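Aminotransferase class I and II (Streptococcus suis 89/1591, PDB 3OP7) probably catalyses pyridoxal-phosphate-dependent transfer of amino groups, as a class I and II aminotransferase. Local coordinates at residues G89-N94 with P113-L118; L191-Y196 with I215-L220. All coordinates share one frame; numbering follows the deposited sequence.

How the contacts relate
Both contacts lie inside the large pyridoxal-phosphate-binding domain, with centres about 9 Å apart. Contact 1 is complete in the sequence before contact 2 begins. Contact 1 joins the start of helix 89-101 to the loop and helix start at 113-118. Contact 2 pairs neighbouring strands 189-193 and 214-219 of the mixed sheet. Helix 89-101 packs on those strands, so the contacts touch directly. Asn94 ND2 lies 3.0 Å from Asp193 OD2, probably as a hydrogen bond, and Ala90 packs on Val195 and Ser219. Both reach the cofactor on the modified lysine at position 222: contact 1 meets its phosphate, contact 2 its phosphate and ring nitrogen.

Contact 1 of 2, residues G89-N94 with P113-L118; sequences GATGAN and PTYQQL
Gln117 spans the gap to helix 89-101 and holds it with both ends of its amide. NE2 of Gln117 donates to the backbone O of Thr91 at 2.9 Å, and the bond is nearly straight at 171°. The acceptor lies in the amide plane of Gln117, while the donor is tilted from the plane of the Thr91 carbonyl. OE1 of Gln117 accepts from ND2 of Asn94, also at 2.9 Å. Here the oxygen lies in the plane of the Asn94 amide, but ND2 sits above the plane of the Gln117 carbonyl. The two amide planes are turned 64° apart. Two bonds from one amide to one helix fix its rotation. The chain of Gln117 is extended beyond CG (chi2 -172°), which carries the amide across to the helix.

A water makes the second polar link. It donates to OG1 of Thr91 at 2.7 Å and hydrogen-bonds to OH of Tyr115, lying at the edge of the tyrosine ring and in its plane.

The remaining contacts are van der Waals, carbon against amide. CD2 of Leu118 rests against the amide of Asn94, 3.7 Å from its OD1. CB of Asn94 lies 3.3 Å from OE1 of Gln117. CG2 of Thr91 packs beside NE2 of Gln117, 3.6 Å away, and the two side chains cross at about a right angle.

Thr91 OG1 and Ala90 N also hydrogen-bond to the phosphate of the modified lysine at position 222, so this helix start is part of the cofactor phosphate site. Gln117 NE2 has a further bond to Tyr250 O of the second subunit. Within the chain, Leu118 reaches strand 157-161, and helix 89-101 lies on strands 189-193 and 214-219, with Asn94 meeting Leu191 and Val217.

Contact 2 of 2, residues L191-Y196 with I215-L220; sequences LSDEVY and IAVNSL
Two adjacent parallel strands of the large domain's central sheet, 189-193 and 214-219, pair here and lead into the cofactor site. They belong to one beta-alpha-beta unit, with helix 207-210 between them. The strand segments run 18° apart. Ser192 N donates to Ile215 O, Val217 N to Ser192 O, and Glu194 N to Val217 O, all at 2.8 to 3.0 Å.

Leu191, Asp193, Ile215 and Val217 project from one face, toward helix 89-101. With chi1 of Leu191 at 168°, its CG swings away from the backbone N, and CD1 reaches CG2 of Val217 at 3.6 Å and also meets CG2 of Ile215. Ser192 and Ala216 lie on the other face. There Ser192 OG donates to OE2 of Glu194, and OE1 of Glu194 lies 3.6 Å from CB of Ala216. OE1 also bonds to Ser206, and a water joins it to ND2 of Asn218.

Past the last bridge, Asp193 with Val217, Asp193 OD1 accepts from Val195 N at 3.2 Å, closing an Asx turn. Asn218 OD1 accepts from Ser219 N in the carbonyl plane, on a lone pair. One water bridges Val195 O and Ser219 O. Another is held by Asn218 OD1, and at long range by Val195 O. CG1 of Val195 packs on OG of Ser219.

Asp193 OD2, besides its partner Asn94, bonds to N1, the pyridine nitrogen of the cofactor carried by the modified lysine at position 222. Ser219 OG is hydrogen-bonded to the cofactor phosphate and to Ser221 N. An aspartate at a strand end paired with the pyridine nitrogen is characteristic of fold type I pyridoxal-phosphate enzymes.

Contact 1 of 2, residues G89-N94 with P113-L118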
loop_
_atom_site.group_PDB
_atom_site.type_symbol
_atom_site.label_atom_id
_atom_site.label_comp_id
_atom_site.label_asym_id
_atom_site.label_seq_id
_atom_site.Cartn_x
_atom_site.Cartn_y
_atom_site.Cartn_z
ATOM N N GLY A 89 6.874 -1.236 -1.584
ATOM C CA GLY A 89 7.535 -0.439 -2.599
ATOM C C GLY A 89 7.962 0.925 -2.135
ATOM O O GLY A 89 7.557 1.372 -1.038
ATOM N N ALA A 90 8.748 1.605 -2.961
ATOM C CA ALA A 90 8.950 3.046 -2.817
ATOM C C ALA A 90 7.610 3.814 -2.862
ATOM O O ALA A 90 7.473 4.849 -2.204
ATOM C CB ALA A 90 9.958 3.581 -3.840
ATOM N N THR A 91 6.608 3.262 -3.574
ATOM C CA THR A 91 5.263 3.841 -3.619
ATOM C C THR A 91 4.746 4.055 -2.200
ATOM O O THR A 91 4.326 5.151 -1.818
ATOM C CB THR A 91 4.293 2.991 -4.471
ATOM O OG1 THR A 91 4.776 2.883 -5.837
ATOM C CG2 THR A 91 2.943 3.645 -4.528
ATOM N N GLY A 92 4.756 2.960 -1.437
ATOM C CA GLY A 92 4.252 3.011 -0.083
ATOM C C GLY A 92 5.086 3.869 0.821
ATOM O O GLY A 92 4.531 4.509 1.757
ATOM N N ALA A 93 6.401 3.940 0.553
ATOM C CA ALA A 93 7.290 4.739 1.366
ATOM C C ALA A 93 7.040 6.257 1.159
ATOM O O ALA A 93 6.876 7.012 2.127
ATOM C CB ALA A 93 8.726 4.432 1.130
ATOM N N ASN A 94 6.972 6.686 -0.102
ATOM C CA ASN A 94 6.642 8.096 -0.361
ATOM C C ASN A 94 5.314 8.483 0.259
ATOM O O ASN A 94 5.215 9.563 0.866
ATOM C CB ASN A 94 6.611 8.438 -1.884
ATOM C CG ASN A 94 7.959 8.482 -2.538
ATOM O OD1 ASN A 94 8.975 8.882 -1.940
ATOM N ND2 ASN A 94 7.965 8.218 -3.852
ATOM N N PRO A 113 9.405 18.780 -13.418
ATOM C CA PRO A 113 8.665 17.553 -13.244
ATOM C C PRO A 113 9.466 16.549 -12.479
ATOM O O PRO A 113 10.681 16.607 -12.428
ATOM C CB PRO A 113 8.523 16.988 -14.682
ATOM C CG PRO A 113 9.065 17.867 -15.525
ATOM C CD PRO A 113 9.599 19.077 -14.839
ATOM N N THR A 114 8.763 15.647 -11.825
ATOM C CA THR A 114 9.389 14.583 -11.104
ATOM C C THR A 114 8.330 13.497 -10.928
ATOM O O THR A 114 7.247 13.591 -11.487
ATOM C CB THR A 114 9.875 15.043 -9.693
ATOM O OG1 THR A 114 10.644 13.996 -9.128
ATOM C CG2 THR A 114 8.701 15.396 -8.726
ATOM N N TYR A 115 8.609 12.485 -10.133
ATOM C CA TYR A 115 7.588 11.448 -9.846
ATOM C C TYR A 115 6.328 12.036 -9.200
ATOM O O TYR A 115 6.407 12.782 -8.217
ATOM C CB TYR A 115 8.208 10.366 -8.964
ATOM C CG TYR A 115 7.461 9.052 -9.057
ATOM C CD1 TYR A 115 7.446 8.347 -10.234
ATOM C CD2 TYR A 115 6.796 8.519 -7.974
ATOM C CE1 TYR A 115 6.781 7.152 -10.353
ATOM C CE2 TYR A 115 6.176 7.324 -8.069
ATOM C CZ TYR A 115 6.133 6.637 -9.271
ATOM O OH TYR A 115 5.464 5.410 -9.413
ATOM N N GLN A 116 5.156 11.762 -9.770
ATOM C CA GLN A 116 3.955 12.558 -9.446
ATOM C C GLN A 116 3.529 12.526 -7.978
ATOM O O GLN A 116 2.933 13.465 -7.486
ATOM C CB GLN A 116 2.778 12.168 -10.375
ATOM C CG GLN A 116 1.525 13.015 -10.206
ATOM C CD GLN A 116 0.443 12.710 -11.228
ATOM O OE1 GLN A 116 0.681 11.974 -12.195
ATOM N NE2 GLN A 116 -0.741 13.294 -11.038
ATOM N N GLN A 117 3.855 11.450 -7.268
ATOM C CA GLN A 117 3.545 11.380 -5.839
ATOM C C GLN A 117 4.064 12.614 -5.083
ATOM O O GLN A 117 3.424 13.090 -4.139
ATOM C CB GLN A 117 4.207 10.168 -5.213
ATOM C CG GLN A 117 3.505 8.812 -5.469
ATOM C CD GLN A 117 4.133 7.732 -4.637
ATOM O OE1 GLN A 117 5.307 7.433 -4.800
ATOM N NE2 GLN A 117 3.334 7.123 -3.731
ATOM N N LEU A 118 5.250 13.050 -5.482
ATOM C CA LEU A 118 6.028 13.964 -4.676
ATOM C C LEU A 118 5.428 15.369 -4.587
ATOM O O LEU A 118 5.680 16.070 -3.585
ATOM C CB LEU A 118 7.493 14.037 -5.137
ATOM C CG LEU A 118 8.274 12.726 -5.043
ATOM C CD1 LEU A 118 9.662 12.987 -5.673
ATOM C CD2 LEU A 118 8.326 12.116 -3.577
HETATM O O HOH W 1 3.995 4.821 -7.484
#

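Contact 2 of 2, residues L191-Y196 with I215-L220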
loop_
_atom_site.group_PDB
_atom_site.type_symbol
_atom_site.label_atom_id
_atom_site.label_comp_id
_atom_site.label_asym_id
_atom_site.label_seq_id
_atom_site.Cartn_x
_atom_site.Cartn_y
_atom_site.Cartn_z
ATOM N N LEU A 191 12.817 15.107 1.536
ATOM C CA LEU A 191 12.398 13.768 1.154
ATOM C C LEU A 191 13.090 13.532 -0.186
ATOM O O LEU A 191 12.957 14.355 -1.126
ATOM C CB LEU A 191 10.911 13.717 0.916
ATOM C CG LEU A 191 10.350 12.439 0.235
ATOM C CD1 LEU A 191 10.821 11.128 0.979
ATOM C CD2 LEU A 191 8.798 12.472 0.120
ATOM N N SER A 192 13.884 12.477 -0.266
ATOM C CA SER A 192 14.558 12.114 -1.508
ATOM C C SER A 192 14.206 10.678 -1.936
ATOM O O SER A 192 14.532 9.713 -1.247
ATOM C CB SER A 192 16.068 12.263 -1.315
ATOM O OG SER A 192 16.763 11.993 -2.526
ATOM N N ASP A 193 13.449 10.558 -3.018
ATOM C CA ASP A 193 13.123 9.287 -3.604
ATOM C C ASP A 193 14.326 8.850 -4.462
ATOM O O ASP A 193 14.671 9.478 -5.491
ATOM C CB ASP A 193 11.825 9.424 -4.405
ATOM C CG ASP A 193 11.472 8.187 -5.238
ATOM O OD1 ASP A 193 12.355 7.388 -5.603
ATOM O OD2 ASP A 193 10.313 8.107 -5.649
ATOM N N GLU A 194 15.001 7.833 -3.955
ATOM C CA GLU A 194 16.251 7.366 -4.454
ATOM C C GLU A 194 16.183 6.007 -5.115
ATOM O O GLU A 194 17.178 5.283 -5.150
ATOM C CB GLU A 194 17.319 7.431 -3.339
ATOM C CG GLU A 194 17.518 8.872 -2.898
ATOM C CD GLU A 194 18.372 9.123 -1.666
ATOM O OE1 GLU A 194 18.637 8.194 -0.882
ATOM O OE2 GLU A 194 18.816 10.307 -1.520
ATOM N N VAL A 195 15.040 5.648 -5.682
ATOM C CA VAL A 195 14.952 4.350 -6.372
ATOM C C VAL A 195 15.990 4.169 -7.488
ATOM O O VAL A 195 16.395 3.025 -7.742
ATOM C CB VAL A 195 13.514 4.028 -6.923
ATOM C CG1 VAL A 195 12.500 3.880 -5.743
ATOM C CG2 VAL A 195 13.020 5.048 -7.955
ATOM N N TYR A 196 16.367 5.247 -8.151
ATOM C CA TYR A 196 17.371 5.202 -9.214
ATOM C C TYR A 196 18.760 5.494 -8.704
ATOM O O TYR A 196 19.208 6.655 -8.663
ATOM C CB TYR A 196 17.053 6.170 -10.356
ATOM C CG TYR A 196 15.765 5.771 -11.068
ATOM C CD1 TYR A 196 15.732 4.620 -11.846
ATOM C CD2 TYR A 196 14.626 6.527 -10.986
ATOM C CE1 TYR A 196 14.614 4.244 -12.506
ATOM C CE2 TYR A 196 13.487 6.135 -11.644
ATOM C CZ TYR A 196 13.505 5.004 -12.408
ATOM O OH TYR A 196 12.408 4.593 -13.111
ATOM N N ILE A 215 15.244 12.327 4.437
ATOM C CA ILE A 215 14.325 11.163 4.534
ATOM C C ILE A 215 14.526 10.451 3.191
ATOM O O ILE A 215 14.202 11.018 2.131
ATOM C CB ILE A 215 12.856 11.566 4.721
ATOM C CG1 ILE A 215 12.663 12.381 6.005
ATOM C CG2 ILE A 215 11.929 10.300 4.700
ATOM C CD1 ILE A 215 11.279 13.004 6.125
ATOM N N ALA A 216 15.174 9.281 3.232
ATOM C CA ALA A 216 15.484 8.489 2.050
ATOM C C ALA A 216 14.418 7.457 1.781
ATOM O O ALA A 216 14.023 6.738 2.702
ATOM C CB ALA A 216 16.836 7.793 2.223
ATOM N N VAL A 217 13.931 7.434 0.540
ATOM C CA VAL A 217 12.966 6.456 0.100
ATOM C C VAL A 217 13.673 5.631 -0.955
ATOM O O VAL A 217 14.377 6.143 -1.851
ATOM C CB VAL A 217 11.658 7.103 -0.422
ATOM C CG1 VAL A 217 10.885 6.155 -1.371
ATOM C CG2 VAL A 217 10.767 7.540 0.760
ATOM N N ASN A 218 13.531 4.311 -0.857
ATOM C CA ASN A 218 14.162 3.455 -1.844
ATOM C C ASN A 218 13.370 2.144 -1.969
ATOM O O ASN A 218 12.373 1.936 -1.280
ATOM C CB ASN A 218 15.628 3.208 -1.491
ATOM C CG ASN A 218 16.554 3.015 -2.740
ATOM O OD1 ASN A 218 16.157 2.392 -3.731
ATOM N ND2 ASN A 218 17.797 3.580 -2.698
ATOM N N SER A 219 13.804 1.297 -2.890
ATOM C CA SER A 219 13.153 -0.015 -3.040
ATOM C C SER A 219 13.960 -0.980 -3.876
ATOM O O SER A 219 14.993 -0.633 -4.432
ATOM C CB SER A 219 11.780 0.123 -3.613
ATOM O OG SER A 219 11.758 0.213 -4.988
ATOM N N LEU A 220 13.460 -2.200 -3.952
ATOM C CA LEU A 220 14.117 -3.250 -4.721
ATOM C C LEU A 220 13.594 -3.295 -6.149
ATOM O O LEU A 220 13.996 -4.174 -6.908
ATOM C CB LEU A 220 13.984 -4.597 -4.065
ATOM C CG LEU A 220 14.613 -4.696 -2.647
ATOM C CD1 LEU A 220 14.381 -6.071 -1.985
ATOM C CD2 LEU A 220 16.111 -4.362 -2.654
HETATM O O HOH W 2 18.715 5.500 -0.520
HETATM O O HOH W 3 15.160 0.669 -6.853
HETATM O O HOH W 4 18.353 1.919 -5.353
#